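Long-range contacts in c-di-GMP synthase (Capnocytophaga granulosa, PDB 6WT9), which makes the second messenger 3',3'-c-di-GMP from two GTP molecules in a CBASS antiphage defence system: residues 17-22 with 54-59; 58-63 with 183-188; 78-83 with 98-103; 165-170 with 179-184. All blocks are in the same frame, centred on the assembly; numbering follows the deposited sequence.

Contact 1 of 4, residues 17-22 with 54-59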
loop_
_atom_site.group_PDB
_atom_site.type_symbol
_atom_site.label_atom_id
_atom_site.label_comp_id
_atom_site.label_asym_id
_atom_site.label_seq_id
_atom_site.Cartn_x
_atom_site.Cartn_y
_atom_site.Cartn_z
ATOM N N SER A 17 -6.440 4.401 11.937
ATOM C CA SER A 17 -5.455 5.363 11.457
ATOM C C SER A 17 -4.748 6.102 12.586
ATOM O O SER A 17 -3.626 6.581 12.385
ATOM C CB SER A 17 -6.118 6.378 10.518
ATOM O OG SER A 17 -7.158 7.087 11.170
ATOM N N ASN A 18 -5.369 6.202 13.759
ATOM C CA ASN A 18 -4.804 6.908 14.909
ATOM C C ASN A 18 -4.980 6.034 16.145
ATOM O O ASN A 18 -5.765 6.355 17.044
ATOM C CB ASN A 18 -5.478 8.272 15.080
ATOM C CG ASN A 18 -4.863 9.104 16.189
ATOM O OD1 ASN A 18 -3.837 8.742 16.765
ATOM N ND2 ASN A 18 -5.492 10.232 16.492
ATOM N N PRO A 19 -4.259 4.908 16.217
ATOM C CA PRO A 19 -4.490 3.970 17.328
ATOM C C PRO A 19 -4.071 4.515 18.680
ATOM O O PRO A 19 -4.663 4.131 19.697
ATOM C CB PRO A 19 -3.655 2.745 16.929
ATOM C CG PRO A 19 -2.567 3.303 16.079
ATOM C CD PRO A 19 -3.194 4.440 15.314
ATOM N N GLU A 20 -3.069 5.388 18.731
ATOM C CA GLU A 20 -2.651 5.987 19.991
ATOM C C GLU A 20 -3.546 7.142 20.415
ATOM O O GLU A 20 -3.318 7.718 21.484
ATOM C CB GLU A 20 -1.198 6.455 19.891
ATOM C CG GLU A 20 -0.241 5.354 19.464
ATOM C CD GLU A 20 1.211 5.784 19.507
ATOM O OE1 GLU A 20 1.496 6.869 20.053
ATOM O OE2 GLU A 20 2.068 5.033 18.993
ATOM N N LYS A 21 -4.550 7.484 19.605
ATOM C CA LYS A 21 -5.541 8.505 19.949
ATOM C C LYS A 21 -4.878 9.846 20.258
ATOM O O LYS A 21 -5.222 10.521 21.229
ATOM C CB LYS A 21 -6.420 8.047 21.114
ATOM C CG LYS A 21 -7.203 6.778 20.823
ATOM C CD LYS A 21 -7.884 6.245 22.071
ATOM C CE LYS A 21 -8.643 4.962 21.773
ATOM N NZ LYS A 21 -9.225 4.363 23.006
ATOM N N LEU A 22 -3.913 10.229 19.428
ATOM C CA LEU A 22 -3.262 11.524 19.577
ATOM C C LEU A 22 -4.253 12.625 19.227
ATOM O O LEU A 22 -4.785 12.659 18.112
ATOM C CB LEU A 22 -2.023 11.595 18.687
ATOM C CG LEU A 22 -1.027 10.452 18.899
ATOM C CD1 LEU A 22 0.194 10.605 18.006
ATOM C CD2 LEU A 22 -0.618 10.363 20.363
ATOM N N PRO A 54 1.911 11.893 9.615
ATOM C CA PRO A 54 3.346 11.569 9.564
ATOM C C PRO A 54 3.929 11.197 10.915
ATOM O O PRO A 54 5.023 10.620 10.961
ATOM C CB PRO A 54 3.981 12.853 9.012
ATOM C CG PRO A 54 2.985 13.931 9.300
ATOM C CD PRO A 54 1.638 13.279 9.198
ATOM N N GLU A 55 3.235 11.509 12.013
ATOM C CA GLU A 55 3.668 11.050 13.329
ATOM C C GLU A 55 3.830 9.535 13.357
ATOM O O GLU A 55 4.818 9.015 13.890
ATOM C CB GLU A 55 2.663 11.500 14.390
ATOM C CG GLU A 55 3.041 11.136 15.815
ATOM C CD GLU A 55 3.845 12.222 16.503
ATOM O OE1 GLU A 55 4.329 13.138 15.806
ATOM O OE2 GLU A 55 3.986 12.161 17.743
ATOM N N TYR A 56 2.871 8.810 12.777
ATOM C CA TYR A 56 2.974 7.357 12.689
ATOM C C TYR A 56 3.918 6.926 11.575
ATOM O O TYR A 56 4.708 5.993 11.754
ATOM C CB TYR A 56 1.594 6.742 12.462
ATOM C CG TYR A 56 0.649 6.891 13.628
ATOM C CD1 TYR A 56 0.751 6.061 14.734
ATOM C CD2 TYR A 56 -0.352 7.853 13.618
ATOM C CE1 TYR A 56 -0.111 6.190 15.804
ATOM C CE2 TYR A 56 -1.221 7.987 14.683
ATOM C CZ TYR A 56 -1.094 7.153 15.774
ATOM O OH TYR A 56 -1.953 7.279 16.839
ATOM N N THR A 57 3.844 7.590 10.418
ATOM C CA THR A 57 4.626 7.160 9.264
ATOM C C THR A 57 6.122 7.305 9.519
ATOM O O THR A 57 6.914 6.449 9.108
ATOM C CB THR A 57 4.211 7.955 8.026
ATOM O OG1 THR A 57 2.795 7.843 7.843
ATOM C CG2 THR A 57 4.916 7.422 6.783
ATOM N N ASN A 58 6.529 8.377 10.205
ATOM C CA ASN A 58 7.950 8.576 10.475
ATOM C C ASN A 58 8.501 7.491 11.390
ATOM O O ASN A 58 9.655 7.075 11.239
ATOM C CB ASN A 58 8.187 9.958 11.085
ATOM C CG ASN A 58 7.893 11.079 10.113
ATOM O OD1 ASN A 58 7.848 10.868 8.903
ATOM N ND2 ASN A 58 7.691 12.283 10.640
ATOM N N LYS A 59 7.694 7.018 12.344
ATOM C CA LYS A 59 8.155 5.954 13.227
ATOM C C LYS A 59 8.214 4.613 12.504
ATOM O O LYS A 59 9.090 3.791 12.797
ATOM C CB LYS A 59 7.256 5.861 14.459
ATOM C CG LYS A 59 7.158 7.164 15.238
ATOM C CD LYS A 59 6.372 7.000 16.529
ATOM C CE LYS A 59 7.154 6.202 17.561
ATOM N NZ LYS A 59 6.464 6.184 18.883
#

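Contact 2 of 4, residues 58-63 with 183-188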
loop_
_atom_site.group_PDB
_atom_site.type_symbol
_atom_site.label_atom_id
_atom_site.label_comp_id
_atom_site.label_asym_id
_atom_site.label_seq_id
_atom_site.Cartn_x
_atom_site.Cartn_y
_atom_site.Cartn_z
ATOM N N ASN A 58 6.529 8.377 10.205
ATOM C CA ASN A 58 7.950 8.576 10.475
ATOM C C ASN A 58 8.501 7.491 11.390
ATOM O O ASN A 58 9.655 7.075 11.239
ATOM C CB ASN A 58 8.187 9.958 11.085
ATOM C CG ASN A 58 7.893 11.079 10.113
ATOM O OD1 ASN A 58 7.848 10.868 8.903
ATOM N ND2 ASN A 58 7.691 12.283 10.640
ATOM N N LYS A 59 7.694 7.018 12.344
ATOM C CA LYS A 59 8.155 5.954 13.227
ATOM C C LYS A 59 8.214 4.613 12.504
ATOM O O LYS A 59 9.090 3.791 12.797
ATOM C CB LYS A 59 7.256 5.861 14.459
ATOM C CG LYS A 59 7.158 7.164 15.238
ATOM C CD LYS A 59 6.372 7.000 16.529
ATOM C CE LYS A 59 7.154 6.202 17.561
ATOM N NZ LYS A 59 6.464 6.184 18.883
ATOM N N SER A 60 7.302 4.374 11.561
ATOM C CA SER A 60 7.385 3.161 10.756
ATOM C C SER A 60 8.623 3.182 9.871
ATOM O O SER A 60 9.296 2.158 9.709
ATOM C CB SER A 60 6.121 3.001 9.913
ATOM O OG SER A 60 4.974 2.864 10.734
ATOM N N ARG A 61 8.941 4.343 9.294
ATOM C CA ARG A 61 10.166 4.466 8.514
ATOM C C ARG A 61 11.400 4.394 9.404
ATOM O O ARG A 61 12.453 3.918 8.966
ATOM C CB ARG A 61 10.155 5.773 7.722
ATOM C CG ARG A 61 10.776 5.663 6.340
ATOM C CD ARG A 61 10.810 7.006 5.623
ATOM N NE ARG A 61 11.270 6.872 4.243
ATOM C CZ ARG A 61 12.547 6.752 3.887
ATOM N NH1 ARG A 61 13.500 6.742 4.810
ATOM N NH2 ARG A 61 12.870 6.635 2.606
ATOM N N GLU A 62 11.285 4.852 10.653
ATOM C CA GLU A 62 12.414 4.804 11.576
ATOM C C GLU A 62 12.720 3.373 12.003
ATOM O O GLU A 62 13.890 3.010 12.183
ATOM C CB GLU A 62 12.126 5.684 12.792
ATOM C CG GLU A 62 13.180 5.620 13.884
ATOM C CD GLU A 62 12.853 6.521 15.060
ATOM O OE1 GLU A 62 12.031 7.447 14.891
ATOM O OE2 GLU A 62 13.417 6.301 16.153
ATOM N N ALA A 63 11.685 2.545 12.172
ATOM C CA ALA A 63 11.907 1.148 12.531
ATOM C C ALA A 63 12.648 0.408 11.424
ATOM O O ALA A 63 13.525 -0.420 11.697
ATOM C CB ALA A 63 10.576 0.464 12.841
HETATM N N MSE A 183 9.445 0.065 19.936
HETATM C CA MSE A 183 8.645 0.996 19.149
HETATM C C MSE A 183 7.266 0.443 18.814
HETATM O O MSE A 183 6.374 1.189 18.413
HETATM C CB MSE A 183 9.370 1.357 17.853
HETATM C CG MSE A 183 10.781 1.874 18.044
HETATM SE SE MSE A 183 11.561 2.461 16.359
HETATM C CE MSE A 183 10.344 3.934 15.968
ATOM N N GLY A 184 7.095 -0.866 18.972
ATOM C CA GLY A 184 5.846 -1.500 18.596
ATOM C C GLY A 184 5.580 -1.503 17.107
ATOM O O GLY A 184 4.424 -1.385 16.690
ATOM N N ARG A 185 6.624 -1.631 16.292
ATOM C CA ARG A 185 6.507 -1.616 14.843
ATOM C C ARG A 185 7.104 -2.890 14.259
ATOM O O ARG A 185 8.031 -3.477 14.825
ATOM C CB ARG A 185 7.209 -0.392 14.238
ATOM C CG ARG A 185 6.677 0.948 14.721
ATOM C CD ARG A 185 5.222 1.150 14.327
ATOM N NE ARG A 185 4.773 2.515 14.586
ATOM C CZ ARG A 185 4.279 2.934 15.748
ATOM N NH1 ARG A 185 4.166 2.093 16.766
ATOM N NH2 ARG A 185 3.898 4.197 15.891
ATOM N N ASP A 186 6.566 -3.310 13.118
ATOM C CA ASP A 186 7.042 -4.487 12.410
ATOM C C ASP A 186 7.772 -4.083 11.136
ATOM O O ASP A 186 7.432 -3.085 10.494
ATOM C CB ASP A 186 5.889 -5.434 12.065
ATOM C CG ASP A 186 5.382 -6.198 13.271
ATOM O OD1 ASP A 186 6.111 -6.263 14.282
ATOM O OD2 ASP A 186 4.259 -6.741 13.207
ATOM N N VAL A 187 8.786 -4.868 10.784
ATOM C CA VAL A 187 9.561 -4.663 9.565
ATOM C C VAL A 187 9.757 -6.015 8.893
ATOM O O VAL A 187 10.164 -6.984 9.544
ATOM C CB VAL A 187 10.927 -4.003 9.846
ATOM C CG1 VAL A 187 11.721 -3.847 8.554
ATOM C CG2 VAL A 187 10.751 -2.655 10.531
ATOM N N ASP A 188 9.464 -6.084 7.599
ATOM C CA ASP A 188 9.768 -7.256 6.790
ATOM C C ASP A 188 11.033 -6.992 5.985
ATOM O O ASP A 188 11.230 -5.892 5.461
ATOM C CB ASP A 188 8.608 -7.602 5.855
ATOM C CG ASP A 188 7.378 -8.083 6.605
ATOM O OD1 ASP A 188 7.377 -8.015 7.851
ATOM O OD2 ASP A 188 6.414 -8.532 5.948
HETATM O O HOH W 1 7.264 -0.173 10.571
#

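Contact 3 of 4, residues 78-83 with 98-103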
loop_
_atom_site.group_PDB
_atom_site.type_symbol
_atom_site.label_atom_id
_atom_site.label_comp_id
_atom_site.label_asym_id
_atom_site.label_seq_id
_atom_site.Cartn_x
_atom_site.Cartn_y
_atom_site.Cartn_z
ATOM N N VAL A 78 25.727 -4.867 -0.636
ATOM C CA VAL A 78 24.278 -4.737 -0.717
ATOM C C VAL A 78 23.892 -3.266 -0.654
ATOM O O VAL A 78 24.640 -2.419 -0.162
ATOM C CB VAL A 78 23.548 -5.513 0.406
ATOM C CG1 VAL A 78 23.817 -7.005 0.292
ATOM C CG2 VAL A 78 23.965 -4.987 1.774
ATOM N N GLU A 79 22.702 -2.970 -1.168
ATOM C CA GLU A 79 22.097 -1.655 -1.033
ATOM C C GLU A 79 20.684 -1.822 -0.492
ATOM O O GLU A 79 20.008 -2.816 -0.772
ATOM C CB GLU A 79 22.081 -0.891 -2.363
ATOM C CG GLU A 79 21.133 -1.440 -3.408
ATOM C CD GLU A 79 21.177 -0.638 -4.692
ATOM O OE1 GLU A 79 22.176 -0.753 -5.433
ATOM O OE2 GLU A 79 20.222 0.124 -4.950
ATOM N N TYR A 80 20.251 -0.847 0.298
ATOM C CA TYR A 80 19.000 -0.930 1.037
ATOM C C TYR A 80 17.976 0.023 0.437
ATOM O O TYR A 80 18.250 1.218 0.288
ATOM C CB TYR A 80 19.223 -0.608 2.515
ATOM C CG TYR A 80 20.238 -1.505 3.181
ATOM C CD1 TYR A 80 19.856 -2.712 3.749
ATOM C CD2 TYR A 80 21.580 -1.145 3.240
ATOM C CE1 TYR A 80 20.781 -3.539 4.357
ATOM C CE2 TYR A 80 22.512 -1.968 3.846
ATOM C CZ TYR A 80 22.106 -3.163 4.404
ATOM O OH TYR A 80 23.025 -3.986 5.010
ATOM N N GLN A 81 16.806 -0.510 0.093
ATOM C CA GLN A 81 15.679 0.279 -0.378
ATOM C C GLN A 81 14.427 -0.143 0.377
ATOM O O GLN A 81 14.407 -1.157 1.080
ATOM C CB GLN A 81 15.464 0.124 -1.892
ATOM C CG GLN A 81 16.649 0.551 -2.743
ATOM C CD GLN A 81 17.057 1.992 -2.508
ATOM O OE1 GLN A 81 16.233 2.838 -2.161
ATOM N NE2 GLN A 81 18.341 2.276 -2.692
ATOM N N TYR A 82 13.369 0.646 0.222
ATOM C CA TYR A 82 12.106 0.389 0.891
ATOM C C TYR A 82 10.987 0.231 -0.127
ATOM O O TYR A 82 10.984 0.871 -1.185
ATOM C CB TYR A 82 11.757 1.514 1.876
ATOM C CG TYR A 82 12.712 1.609 3.046
ATOM C CD1 TYR A 82 13.784 2.490 3.022
ATOM C CD2 TYR A 82 12.545 0.811 4.170
ATOM C CE1 TYR A 82 14.660 2.578 4.085
ATOM C CE2 TYR A 82 13.414 0.892 5.240
ATOM C CZ TYR A 82 14.470 1.777 5.192
ATOM O OH TYR A 82 15.339 1.861 6.253
ATOM N N GLN A 83 10.038 -0.639 0.203
ATOM C CA GLN A 83 8.803 -0.776 -0.549
ATOM C C GLN A 83 7.656 -0.901 0.444
ATOM O O GLN A 83 7.868 -1.149 1.634
ATOM C CB GLN A 83 8.833 -1.985 -1.494
ATOM C CG GLN A 83 8.762 -3.321 -0.781
ATOM C CD GLN A 83 8.725 -4.501 -1.734
ATOM O OE1 GLN A 83 8.699 -4.331 -2.951
ATOM N NE2 GLN A 83 8.721 -5.707 -1.180
ATOM N N ILE A 98 6.593 -1.858 7.318
ATOM C CA ILE A 98 7.385 -1.427 6.175
ATOM C C ILE A 98 8.254 -2.596 5.735
ATOM O O ILE A 98 8.632 -3.452 6.540
ATOM C CB ILE A 98 8.239 -0.181 6.513
ATOM C CG1 ILE A 98 8.844 0.432 5.248
ATOM C CG2 ILE A 98 9.327 -0.527 7.520
ATOM C CD1 ILE A 98 9.431 1.810 5.466
ATOM N N ASP A 99 8.549 -2.643 4.440
ATOM C CA ASP A 99 9.389 -3.685 3.869
ATOM C C ASP A 99 10.750 -3.102 3.524
ATOM O O ASP A 99 10.838 -2.061 2.862
ATOM C CB ASP A 99 8.741 -4.305 2.629
ATOM C CG ASP A 99 7.597 -5.241 2.972
ATOM O OD1 ASP A 99 7.130 -5.219 4.131
ATOM O OD2 ASP A 99 7.169 -6.008 2.084
ATOM N N LEU A 100 11.804 -3.773 3.978
ATOM C CA LEU A 100 13.179 -3.380 3.710
ATOM C C LEU A 100 13.763 -4.337 2.682
ATOM O O LEU A 100 13.887 -5.538 2.949
ATOM C CB LEU A 100 14.010 -3.395 4.993
ATOM C CG LEU A 100 15.509 -3.169 4.804
ATOM C CD1 LEU A 100 15.773 -1.760 4.300
ATOM C CD2 LEU A 100 16.257 -3.439 6.096
ATOM N N LEU A 101 14.115 -3.807 1.513
ATOM C CA LEU A 101 14.710 -4.604 0.449
ATOM C C LEU A 101 16.228 -4.588 0.573
ATOM O O LEU A 101 16.834 -3.521 0.715
ATOM C CB LEU A 101 14.285 -4.077 -0.923
ATOM C CG LEU A 101 12.843 -4.367 -1.340
ATOM C CD1 LEU A 101 12.494 -3.624 -2.613
ATOM C CD2 LEU A 101 12.648 -5.857 -1.531
ATOM N N VAL A 102 16.832 -5.772 0.526
ATOM C CA VAL A 102 18.282 -5.932 0.575
ATOM C C VAL A 102 18.711 -6.425 -0.802
ATOM O O VAL A 102 18.548 -7.604 -1.131
ATOM C CB VAL A 102 18.718 -6.898 1.682
ATOM C CG1 VAL A 102 20.233 -6.960 1.762
ATOM C CG2 VAL A 102 18.117 -6.483 3.020
ATOM N N ILE A 103 19.263 -5.525 -1.611
ATOM C CA ILE A 103 19.535 -5.785 -3.019
ATOM C C ILE A 103 21.042 -5.870 -3.220
ATOM O O ILE A 103 21.778 -4.956 -2.831
ATOM C CB ILE A 103 18.918 -4.696 -3.913
ATOM C CG1 ILE A 103 17.529 -4.315 -3.396
ATOM C CG2 ILE A 103 18.834 -5.173 -5.357
ATOM C CD1 ILE A 103 16.858 -3.211 -4.186
#

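Contact 4 of 4, residues 165-170 with 179-184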
loop_
_atom_site.group_PDB
_atom_site.type_symbol
_atom_site.label_atom_id
_atom_site.label_comp_id
_atom_site.label_asym_id
_atom_site.label_seq_id
_atom_site.Cartn_x
_atom_site.Cartn_y
_atom_site.Cartn_z
ATOM N N TYR A 165 16.585 -8.811 17.770
ATOM C CA TYR A 165 15.172 -8.711 18.106
ATOM C C TYR A 165 14.678 -10.037 18.664
ATOM O O TYR A 165 14.858 -11.086 18.036
ATOM C CB TYR A 165 14.351 -8.312 16.877
ATOM C CG TYR A 165 14.765 -6.989 16.275
ATOM C CD1 TYR A 165 14.407 -5.790 16.877
ATOM C CD2 TYR A 165 15.507 -6.937 15.102
ATOM C CE1 TYR A 165 14.780 -4.578 16.332
ATOM C CE2 TYR A 165 15.884 -5.726 14.549
ATOM C CZ TYR A 165 15.515 -4.551 15.170
ATOM O OH TYR A 165 15.883 -3.341 14.632
ATOM N N GLU A 166 14.054 -9.983 19.845
ATOM C CA GLU A 166 13.515 -11.194 20.458
ATOM C C GLU A 166 12.448 -11.829 19.577
ATOM O O GLU A 166 12.369 -13.058 19.470
ATOM C CB GLU A 166 12.945 -10.878 21.843
ATOM C CG GLU A 166 13.989 -10.591 22.916
ATOM C CD GLU A 166 14.655 -9.236 22.752
ATOM O OE1 GLU A 166 15.722 -9.021 23.365
ATOM O OE2 GLU A 166 14.113 -8.388 22.012
ATOM N N ILE A 167 11.620 -11.009 18.937
ATOM C CA ILE A 167 10.589 -11.478 18.021
ATOM C C ILE A 167 11.170 -11.383 16.615
ATOM O O ILE A 167 11.292 -10.292 16.050
ATOM C CB ILE A 167 9.296 -10.671 18.161
ATOM C CG1 ILE A 167 8.803 -10.708 19.610
ATOM C CG2 ILE A 167 8.230 -11.205 17.217
ATOM C CD1 ILE A 167 7.564 -9.877 19.855
ATOM N N CYS A 168 11.533 -12.531 16.044
ATOM C CA CYS A 168 12.135 -12.591 14.715
ATOM C C CYS A 168 11.643 -13.857 14.027
ATOM O O CYS A 168 11.978 -14.967 14.452
ATOM C CB CYS A 168 13.661 -12.570 14.796
ATOM S SG CYS A 168 14.491 -12.685 13.195
ATOM N N ASP A 169 10.857 -13.690 12.967
ATOM C CA ASP A 169 10.245 -14.803 12.250
ATOM C C ASP A 169 11.066 -15.091 10.996
ATOM O O ASP A 169 11.066 -14.296 10.050
ATOM C CB ASP A 169 8.793 -14.475 11.901
ATOM C CG ASP A 169 8.003 -15.689 11.443
ATOM O OD1 ASP A 169 8.569 -16.552 10.743
ATOM O OD2 ASP A 169 6.805 -15.780 11.784
ATOM N N ILE A 170 11.758 -16.229 10.987
ATOM C CA ILE A 170 12.538 -16.660 9.834
ATOM C C ILE A 170 11.867 -17.833 9.116
ATOM O O ILE A 170 12.520 -18.551 8.360
ATOM C CB ILE A 170 13.982 -17.010 10.231
ATOM C CG1 ILE A 170 14.009 -18.248 11.133
ATOM C CG2 ILE A 170 14.648 -15.834 10.928
ATOM C CD1 ILE A 170 15.402 -18.802 11.363
ATOM N N THR A 179 10.049 -7.650 14.993
ATOM C CA THR A 179 9.223 -6.748 15.784
ATOM C C THR A 179 10.133 -5.934 16.689
ATOM O O THR A 179 10.839 -6.498 17.532
ATOM C CB THR A 179 8.192 -7.516 16.615
ATOM O OG1 THR A 179 7.271 -8.181 15.741
ATOM C CG2 THR A 179 7.427 -6.567 17.528
ATOM N N ASN A 180 10.131 -4.619 16.501
ATOM C CA ASN A 180 10.819 -3.706 17.408
ATOM C C ASN A 180 9.902 -3.491 18.605
ATOM O O ASN A 180 8.973 -2.682 18.551
ATOM C CB ASN A 180 11.152 -2.396 16.703
ATOM C CG ASN A 180 12.096 -1.515 17.508
ATOM O OD1 ASN A 180 11.961 -1.384 18.724
ATOM N ND2 ASN A 180 13.059 -0.904 16.825
ATOM N N LYS A 181 10.150 -4.231 19.689
ATOM C CA LYS A 181 9.270 -4.154 20.850
ATOM C C LYS A 181 9.339 -2.790 21.524
ATOM O O LYS A 181 8.375 -2.376 22.180
ATOM C CB LYS A 181 9.615 -5.258 21.851
ATOM C CG LYS A 181 9.509 -6.663 21.282
ATOM C CD LYS A 181 9.436 -7.708 22.386
ATOM C CE LYS A 181 10.620 -7.607 23.332
ATOM N NZ LYS A 181 10.555 -8.639 24.405
ATOM N N SER A 182 10.460 -2.081 21.378
ATOM C CA SER A 182 10.564 -0.744 21.951
ATOM C C SER A 182 9.655 0.246 21.236
ATOM O O SER A 182 9.134 1.174 21.867
ATOM C CB SER A 182 12.015 -0.263 21.902
ATOM O OG SER A 182 12.132 1.058 22.399
HETATM N N MSE A 183 9.445 0.065 19.936
HETATM C CA MSE A 183 8.645 0.996 19.149
HETATM C C MSE A 183 7.266 0.443 18.814
HETATM O O MSE A 183 6.374 1.189 18.413
HETATM C CB MSE A 183 9.370 1.357 17.853
HETATM C CG MSE A 183 10.781 1.874 18.044
HETATM SE SE MSE A 183 11.561 2.461 16.359
HETATM C CE MSE A 183 10.344 3.934 15.968
ATOM N N GLY A 184 7.095 -0.866 18.972
ATOM C CA GLY A 184 5.846 -1.500 18.596
ATOM C C GLY A 184 5.580 -1.503 17.107
ATOM O O GLY A 184 4.424 -1.385 16.690
HETATM O O HOH W 2 13.615 -1.688 13.764
#

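Contact 1 of 4, residues 17-22 with 54-59
The phenol oxygen of Tyr56 reaches into the turn 18-21 and is gripped there twice. Its OH gives its proton to OD1 of Asn18, and takes one from the backbone N of Glu20 over 2.9 Å. The first bond refines to 2.4 Å between OH and OD1, so short that its exact length is doubtful. OD1 approaches the ring at its edge, in plane, with the Asn18 amide turned 68° against the ring. The amide itself is held at both its oxygen and its nitrogen: OD1 also accepts from Leu22 N at 3.1 Å, and ND2 donates to Leu22 O at 3.0 Å. With CG anti to the backbone N (chi1 -175°), that side chain spans the type I turn 18-21. Carbon atoms of the turn also touch the phenol: Pro19 CD lies 3.5 Å from Tyr56 CZ, and the Glu20 chain slides past, its CG at the ring edge. The Leu22 side chain crosses that of Glu55 at about a right angle, CD1 lying 3.6 Å from Glu55 CG. Helix 54-71 thus plugs one tyrosine into the connection between helices 6-17 and 23-32, where Ile25 and, from strand 185-194, Arg185 pack on the ring.

Contact 2 of 4, residues 58-63 with 183-188
Van der Waals contacts come first: Ala63 CB sits against Arg185 CB, at 3.7 Å, and Val187 CG2, at 3.9 Å, so the helix comes close at this alanine. Met183, modelled as selenomethionine, bends at chi3 (64°) and lays its CE on the helix, 3.4 Å from Lys59 O and 3.7 Å from Glu62 CD, with SE nearer Ala63.

Polar contacts are indirect. A water lies between the two backbones, 3.2 Å from Ser60 O and 2.9 Å from Asp186 O, and can donate to either, though more acceptors than protons are in reach. Ser60 OG, at the guanidinium edge of Arg185, gives its main bond to Ser96 O.

As for charge, Lys59 NZ and Arg185 NH2 stand 4.4 Å apart, and the two side chains meet at a slant, with that NH2 3.8 Å from Lys59 CD. Glu20 OE2 makes a long, weak ion pair with Arg185, lies near Lys59 NZ too, and would probably ease this crowding.

Segments 58-63 (helix 54-71) and 185-188 (strand 185-194) have axes inclined at 49°, the strand starting from a G1 beta bulge in which Gly184 and Arg185 face Asn180. Val187 also touches Val67 of the helix and Ile98 of neighbouring strand 98-104.

Contact 3 of 4, residues 78-83 with 98-103
Over one face of the Tyr82 ring lies the CD1 methyl of Leu100, a CH-pi contact 4.1 Å from the centroid and 28° off the ring normal. Ile98 CD1 comes to the same ring obliquely, 3.5 Å from CD2. The Tyr80 ring runs alongside Val102, whose CG2 lies obliquely 4.2 Å from Tyr80 CE1. For Leu100, chi1 (173°) carries CG over and the bend at chi2 turns CD1 to Tyr82 and to within 4.1 Å of Tyr80 CB. Tyr80, Tyr82 and Leu100 face helix 54-71, where Leu71 meets Tyr80 and Val67 meets Leu100.

The two strands are an antiparallel pair in the central sheet of the nucleotidyltransferase fold. Asp99 lies in an Asp-x-Asp sequence that probably carries metal-binding carboxylates, as in this superfamily. Six backbone bonds join the strands, in the hydrogen-bonded pairs Glu79-Ile103, Gln81-Leu101 and Gln83-Asp99; the shortest is Leu101 N to Gln81 O, 2.7 Å.

On the other face, which helix 228-241 covers through Phe229, the extended Gln83 chain lays CG 3.5 Å from Asp99 CB. Its amide turns 49° from the Asp99 carboxylate and continues across Leu101, OE1 standing 3.9 Å from CD1. Gln81 CG meets Ile103 CD1.

Contact 4 of 4, residues 165-170 with 179-184
Tyr165 lies along Thr179 and Asn180 at the open end of a beta hairpin made by strands 167-169 and 176-180. From its CB outward, the chain first passes the backbone: CB is 4.0 Å from Thr179 O, and CD1 comes to 3.7 Å of that same oxygen, which approaches the ring obliquely. The CG lies anti to the carbonyl carbon (chi1 -59°), turning the ring toward strand 176-180. At CE1 the neighbour becomes Asn180, whose ND2 meets the ring edge at 4.1 Å, with the amide plane 53° from that of the ring. The tip, OH, is joined to a water at 2.9 Å. This water in turn accepts from Asn180 ND2 at 3.2 Å, so it bridges the phenol and the amide. Val67 of helix 54-71 also touches Tyr165.

The backbone link here is Thr179 N to Ile167 O, 3.1 Å; the pairing around it is loose. Beyond it, Ile167 packs its CB and CG2 on Thr179, and its CD1 reaches across the aliphatic part of Lys181, 3.8 Å from CD. Thr179 OG1 bonds to Asp186 on strand 185-194. Lys181 also brings its ammonium into the neighbourhood of Glu166, though beyond salt-bridge distance.

Asn180 also forms an Asx motif at the turn that follows: its OD1 accepts from Met183 N at 3.1 Å, the donor standing 52° out of the carbonyl plane rather than on a lone pair.

Overall arrangement
Helix 54-71 carries contacts 1 and 2 in succession, their centres about 11 Å apart, and Arg185 ties them together by touching Tyr56 and Glu20. Contact 2 hands over to contact 4 through the turn at Met183 and Gly184: the centres are about 10 Å apart, and Asp186 OD1 lies 2.7 Å from Thr179 OG1. On the sheet, strand 185-194 of contact 2 runs beside strand 98-104 of contact 3, centres about 14 Å apart, so that Asp188 comes beside Asp99. This pair of carboxylates is consistent with the family's metal-binding site. Contacts 1 and 3 lie farthest apart, about 23 Å between centres.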